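Local coordinates for protein alanine racemase, biosynthetic (PDB 6A2F) that belongs to the alanine racemase family, two-domain enzymes with a TIM-barrel N-terminal domain that carries a covalently bound pyridoxal phosphate cofactor, at residues I116-M128 against P149-A161. Sequence-based numbering, arbitrary orientation.
Sequences IPLNVWLKLDSGM and PGVRELNLISHFA
Ser158 OG, buried just past the last bridge of the paired strands, Lys123 with Ile157, is gripped twice: it donates to Leu124 O at 2.6 Å, reaching that oxygen from above its carbonyl plane, and it accepts from Ser126 OG at 2.9 Å. With OG anti to the backbone N (chi1 -155°), the hydroxyl is turned across to both oxygens. Gln174 of helix 169-179 also bonds Ser126 OG, and a water that accepts from Ser126 N donates to His159 O, tying the two segments together again. Upstream, 118-123 and 153-157 pair in parallel, with bonds such as Val120 N to Glu153 O (2.7 Å); a beta bulge shifts the register between Leu118 and Val120. On one side of this sheet Asn155 lies over a face of the Trp121 ring: its CB sits 3.7 Å from the six-membered centroid, a CH-pi contact, while ND2 hangs above the rim near CE2, the amide turned 68° from the ring. ND2 is held there by a nearly straight bond to Glu153 OE1 (177°), an oxygen also salt-bridged to Arg75; Trp121 NE1 goes to Asp97. Nearer the strand starts, the Asn119 amide stacks on the Glu153 carboxylate, and its OD1 takes Arg152 NH2 on an in-plane lone pair (2.9 Å). The other side is greasy: Val120 CG1 and Leu122 CG both meet Leu154 CD1; Leu122 and Leu154 also touch helix 135-145, the link in this right-handed beta-alpha-beta crossover of the barrel. Beyond the strands, Met128 CE abuts the His159 ring edge in plane, 3.3 Å from CD2, and His159 NE2 bonds Tyr254 of the second subunit. Thus one face mixes Trp121 and Ile157 with linked polar chains, the other is aliphatic, and the buried Ser158 hydroxyl both donates and accepts.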
loop_
_atom_site.group_PDB
_atom_site.type_symbol
_atom_site.label_atom_id
_atom_site.label_comp_id
_atom_site.label_asym_id
_atom_site.label_seq_id
_atom_site.Cartn_x
_atom_site.Cartn_y
_atom_site.Cartn_z
ATOM N N ILE A 116 31.951 12.778 17.550
ATOM C CA ILE A 116 32.714 12.073 16.534
ATOM C C ILE A 116 32.461 12.742 15.181
ATOM O O ILE A 116 31.328 13.134 14.888
ATOM C CB ILE A 116 32.351 10.553 16.530
ATOM C CG1 ILE A 116 33.223 9.758 15.549
ATOM C CG2 ILE A 116 30.862 10.323 16.258
ATOM C CD1 ILE A 116 33.330 8.277 15.872
ATOM N N PRO A 117 33.517 12.914 14.363
ATOM C CA PRO A 117 33.273 13.452 13.027
ATOM C C PRO A 117 32.565 12.423 12.140
ATOM O O PRO A 117 32.806 11.225 12.265
ATOM C CB PRO A 117 34.682 13.761 12.501
ATOM C CG PRO A 117 35.587 12.867 13.275
ATOM C CD PRO A 117 34.954 12.700 14.626
ATOM N N LEU A 118 31.687 12.897 11.264
ATOM C CA LEU A 118 30.924 12.016 10.387
ATOM C C LEU A 118 31.076 12.436 8.925
ATOM O O LEU A 118 31.436 13.583 8.635
ATOM C CB LEU A 118 29.446 12.014 10.797
ATOM C CG LEU A 118 29.066 11.497 12.193
ATOM C CD1 LEU A 118 27.659 11.947 12.539
ATOM C CD2 LEU A 118 29.182 9.983 12.300
ATOM N N ASN A 119 30.816 11.505 8.009
ATOM C CA ASN A 119 30.805 11.841 6.589
ATOM C C ASN A 119 29.561 12.668 6.290
ATOM O O ASN A 119 28.449 12.307 6.691
ATOM C CB ASN A 119 30.848 10.589 5.710
ATOM C CG ASN A 119 32.078 9.739 5.961
ATOM O OD1 ASN A 119 33.149 10.242 6.297
ATOM N ND2 ASN A 119 31.924 8.437 5.790
ATOM N N VAL A 120 29.773 13.793 5.613
ATOM C CA VAL A 120 28.712 14.733 5.284
ATOM C C VAL A 120 28.593 14.842 3.765
ATOM O O VAL A 120 29.580 15.109 3.073
ATOM C CB VAL A 120 28.981 16.126 5.904
ATOM C CG1 VAL A 120 27.942 17.136 5.441
ATOM C CG2 VAL A 120 28.996 16.049 7.427
ATOM N N TRP A 121 27.384 14.609 3.260
ATOM C CA TRP A 121 27.073 14.764 1.843
ATOM C C TRP A 121 26.187 15.991 1.676
ATOM O O TRP A 121 25.063 16.033 2.189
ATOM C CB TRP A 121 26.341 13.527 1.310
ATOM C CG TRP A 121 27.136 12.249 1.369
ATOM C CD1 TRP A 121 27.445 11.523 2.486
ATOM C CD2 TRP A 121 27.707 11.540 0.259
ATOM N NE1 TRP A 121 28.179 10.412 2.142
ATOM C CE2 TRP A 121 28.351 10.393 0.782
ATOM C CE3 TRP A 121 27.740 11.762 -1.127
ATOM C CZ2 TRP A 121 29.027 9.473 -0.033
ATOM C CZ3 TRP A 121 28.415 10.843 -1.938
ATOM C CH2 TRP A 121 29.041 9.712 -1.387
ATOM N N LEU A 122 26.706 16.997 0.980
ATOM C CA LEU A 122 25.952 18.206 0.687
ATOM C C LEU A 122 25.105 17.952 -0.541
ATOM O O LEU A 122 25.615 17.502 -1.571
ATOM C CB LEU A 122 26.892 19.396 0.438
ATOM C CG LEU A 122 27.641 20.023 1.613
ATOM C CD1 LEU A 122 28.649 21.046 1.113
ATOM C CD2 LEU A 122 26.670 20.670 2.589
ATOM N N LYS A 123 23.812 18.235 -0.431
ATOM C CA LYS A 123 22.894 17.966 -1.526
ATOM C C LYS A 123 22.651 19.181 -2.397
ATOM O O LYS A 123 22.160 20.211 -1.935
ATOM C CB LYS A 123 21.565 17.396 -1.021
ATOM C CG LYS A 123 20.644 16.940 -2.149
ATOM C CD LYS A 123 19.412 16.218 -1.639
ATOM C CE LYS A 123 19.761 14.860 -1.054
ATOM N NZ LYS A 123 18.535 14.172 -0.568
ATOM N N LEU A 124 23.002 19.037 -3.666
ATOM C CA LEU A 124 22.692 20.025 -4.679
ATOM C C LEU A 124 21.308 19.763 -5.256
ATOM O O LEU A 124 20.982 18.632 -5.639
ATOM C CB LEU A 124 23.735 19.969 -5.801
ATOM C CG LEU A 124 23.462 20.764 -7.080
ATOM C CD1 LEU A 124 23.596 22.262 -6.837
ATOM C CD2 LEU A 124 24.397 20.303 -8.184
ATOM N N ASP A 125 20.535 20.827 -5.418
ATOM C CA ASP A 125 19.266 20.715 -6.094
ATOM C C ASP A 125 19.653 21.135 -7.505
ATOM O O ASP A 125 19.943 22.296 -7.751
ATOM C CB ASP A 125 18.240 21.678 -5.513
ATOM C CG ASP A 125 16.968 21.745 -6.336
ATOM O OD1 ASP A 125 16.778 20.902 -7.224
ATOM O OD2 ASP A 125 16.155 22.649 -6.092
ATOM N N SER A 126 19.673 20.182 -8.423
ATOM C CA SER A 126 20.068 20.451 -9.802
ATOM C C SER A 126 18.932 20.560 -10.817
ATOM O O SER A 126 19.181 20.676 -12.006
ATOM C CB SER A 126 21.106 19.434 -10.272
ATOM O OG SER A 126 20.604 18.122 -10.217
ATOM N N GLY A 127 17.693 20.570 -10.348
ATOM C CA GLY A 127 16.557 20.648 -11.247
ATOM C C GLY A 127 15.334 19.887 -10.783
ATOM O O GLY A 127 14.253 20.090 -11.305
ATOM N N MET A 128 15.499 19.021 -9.788
ATOM C CA MET A 128 14.385 18.288 -9.178
ATOM C C MET A 128 13.449 19.268 -8.468
ATOM O O MET A 128 12.236 19.106 -8.466
ATOM C CB MET A 128 14.888 17.250 -8.188
ATOM C CG MET A 128 14.882 15.825 -8.701
ATOM S SD MET A 128 13.263 15.047 -8.633
ATOM C CE MET A 128 13.729 13.398 -8.164
ATOM N N PRO A 149 35.409 20.587 12.481
ATOM C CA PRO A 149 35.841 19.447 13.298
ATOM C C PRO A 149 34.863 18.263 13.346
ATOM O O PRO A 149 35.282 17.139 13.634
ATOM C CB PRO A 149 35.998 20.055 14.696
ATOM C CG PRO A 149 35.169 21.298 14.677
ATOM C CD PRO A 149 35.312 21.821 13.283
ATOM N N GLY A 150 33.582 18.515 13.088
ATOM C CA GLY A 150 32.570 17.461 13.076
ATOM C C GLY A 150 32.382 16.805 11.716
ATOM O O GLY A 150 31.531 15.932 11.555
ATOM N N VAL A 151 33.164 17.222 10.736
ATOM C CA VAL A 151 33.050 16.666 9.401
ATOM C C VAL A 151 34.253 15.804 9.074
ATOM O O VAL A 151 35.385 16.239 9.206
ATOM C CB VAL A 151 32.949 17.770 8.335
ATOM C CG1 VAL A 151 32.945 17.164 6.946
ATOM C CG2 VAL A 151 31.722 18.634 8.556
ATOM N N ARG A 152 34.010 14.567 8.672
ATOM C CA ARG A 152 35.109 13.704 8.311
ATOM C C ARG A 152 35.294 13.753 6.801
ATOM O O ARG A 152 36.333 14.144 6.305
ATOM C CB ARG A 152 34.806 12.284 8.770
ATOM C CG ARG A 152 35.872 11.268 8.432
ATOM C CD ARG A 152 35.402 9.877 8.807
ATOM N NE ARG A 152 36.365 8.859 8.419
ATOM C CZ ARG A 152 36.446 8.337 7.204
ATOM N NH1 ARG A 152 37.355 7.422 6.941
ATOM N NH2 ARG A 152 35.620 8.737 6.256
ATOM N N GLU A 153 34.234 13.467 6.073
ATOM C CA GLU A 153 34.282 13.495 4.631
ATOM C C GLU A 153 33.311 14.542 4.180
ATOM O O GLU A 153 32.201 14.593 4.675
ATOM C CB GLU A 153 33.801 12.171 4.045
ATOM C CG GLU A 153 34.858 11.197 3.566
ATOM C CD GLU A 153 34.243 9.964 2.929
ATOM O OE1 GLU A 153 33.022 9.939 2.743
ATOM O OE2 GLU A 153 34.968 9.013 2.611
ATOM N N LEU A 154 33.739 15.423 3.293
ATOM C CA LEU A 154 32.782 16.369 2.733
ATOM C C LEU A 154 32.524 15.964 1.284
ATOM O O LEU A 154 33.455 15.868 0.482
ATOM C CB LEU A 154 33.261 17.818 2.855
ATOM C CG LEU A 154 32.204 18.896 2.565
ATOM C CD1 LEU A 154 30.954 18.729 3.426
ATOM C CD2 LEU A 154 32.782 20.297 2.729
ATOM N N ASN A 155 31.258 15.704 0.971
ATOM C CA ASN A 155 30.876 15.060 -0.282
ATOM C C ASN A 155 29.799 15.835 -1.037
ATOM O O ASN A 155 29.186 16.758 -0.489
ATOM C CB ASN A 155 30.399 13.627 -0.010
ATOM C CG ASN A 155 31.455 12.775 0.669
ATOM O OD1 ASN A 155 32.654 13.018 0.532
ATOM N ND2 ASN A 155 31.014 11.766 1.407
ATOM N N LEU A 156 29.583 15.463 -2.298
ATOM C CA LEU A 156 28.539 16.076 -3.114
ATOM C C LEU A 156 27.539 15.039 -3.624
ATOM O O LEU A 156 27.927 13.973 -4.118
ATOM C CB LEU A 156 29.147 16.861 -4.283
ATOM C CG LEU A 156 28.184 17.580 -5.240
ATOM C CD1 LEU A 156 27.503 18.765 -4.570
ATOM C CD2 LEU A 156 28.891 18.016 -6.516
ATOM N N ILE A 157 26.253 15.364 -3.499
ATOM C CA ILE A 157 25.175 14.493 -3.971
ATOM C C ILE A 157 24.066 15.298 -4.672
ATOM O O ILE A 157 23.710 16.401 -4.243
ATOM C CB ILE A 157 24.616 13.577 -2.838
ATOM C CG1 ILE A 157 23.691 12.490 -3.411
ATOM C CG2 ILE A 157 23.923 14.388 -1.744
ATOM C CD1 ILE A 157 23.210 11.467 -2.402
ATOM N N SER A 158 23.560 14.746 -5.773
ATOM C CA SER A 158 22.384 15.273 -6.452
ATOM C C SER A 158 21.632 14.120 -7.106
ATOM O O SER A 158 22.142 12.999 -7.175
ATOM C CB SER A 158 22.768 16.333 -7.484
ATOM O OG SER A 158 21.687 17.215 -7.723
ATOM N N HIS A 159 20.428 14.397 -7.590
ATOM C CA HIS A 159 19.531 13.351 -8.067
ATOM C C HIS A 159 18.766 13.815 -9.312
ATOM O O HIS A 159 18.228 14.924 -9.330
ATOM C CB HIS A 159 18.566 12.958 -6.938
ATOM C CG HIS A 159 17.732 11.750 -7.234
ATOM N ND1 HIS A 159 18.231 10.465 -7.181
ATOM C CD2 HIS A 159 16.424 11.630 -7.565
ATOM C CE1 HIS A 159 17.270 9.608 -7.477
ATOM N NE2 HIS A 159 16.163 10.291 -7.714
ATOM N N PHE A 160 18.734 12.963 -10.341
ATOM C CA PHE A 160 18.071 13.264 -11.620
ATOM C C PHE A 160 16.555 13.210 -11.512
ATOM O O PHE A 160 16.018 12.444 -10.716
ATOM C CB PHE A 160 18.490 12.260 -12.696
ATOM C CG PHE A 160 19.876 12.469 -13.240
ATOM C CD1 PHE A 160 20.212 13.638 -13.918
ATOM C CD2 PHE A 160 20.838 11.470 -13.113
ATOM C CE1 PHE A 160 21.484 13.815 -14.439
ATOM C CE2 PHE A 160 22.113 11.642 -13.634
ATOM C CZ PHE A 160 22.436 12.815 -14.297
ATOM N N ALA A 161 15.870 14.002 -12.334
ATOM C CA ALA A 161 14.399 13.987 -12.383
ATOM C C ALA A 161 13.829 13.156 -13.542
ATOM O O ALA A 161 12.682 12.706 -13.484
ATOM C CB ALA A 161 13.852 15.410 -12.435
HETATM O O HOH W 1 18.163 17.697 -8.040
#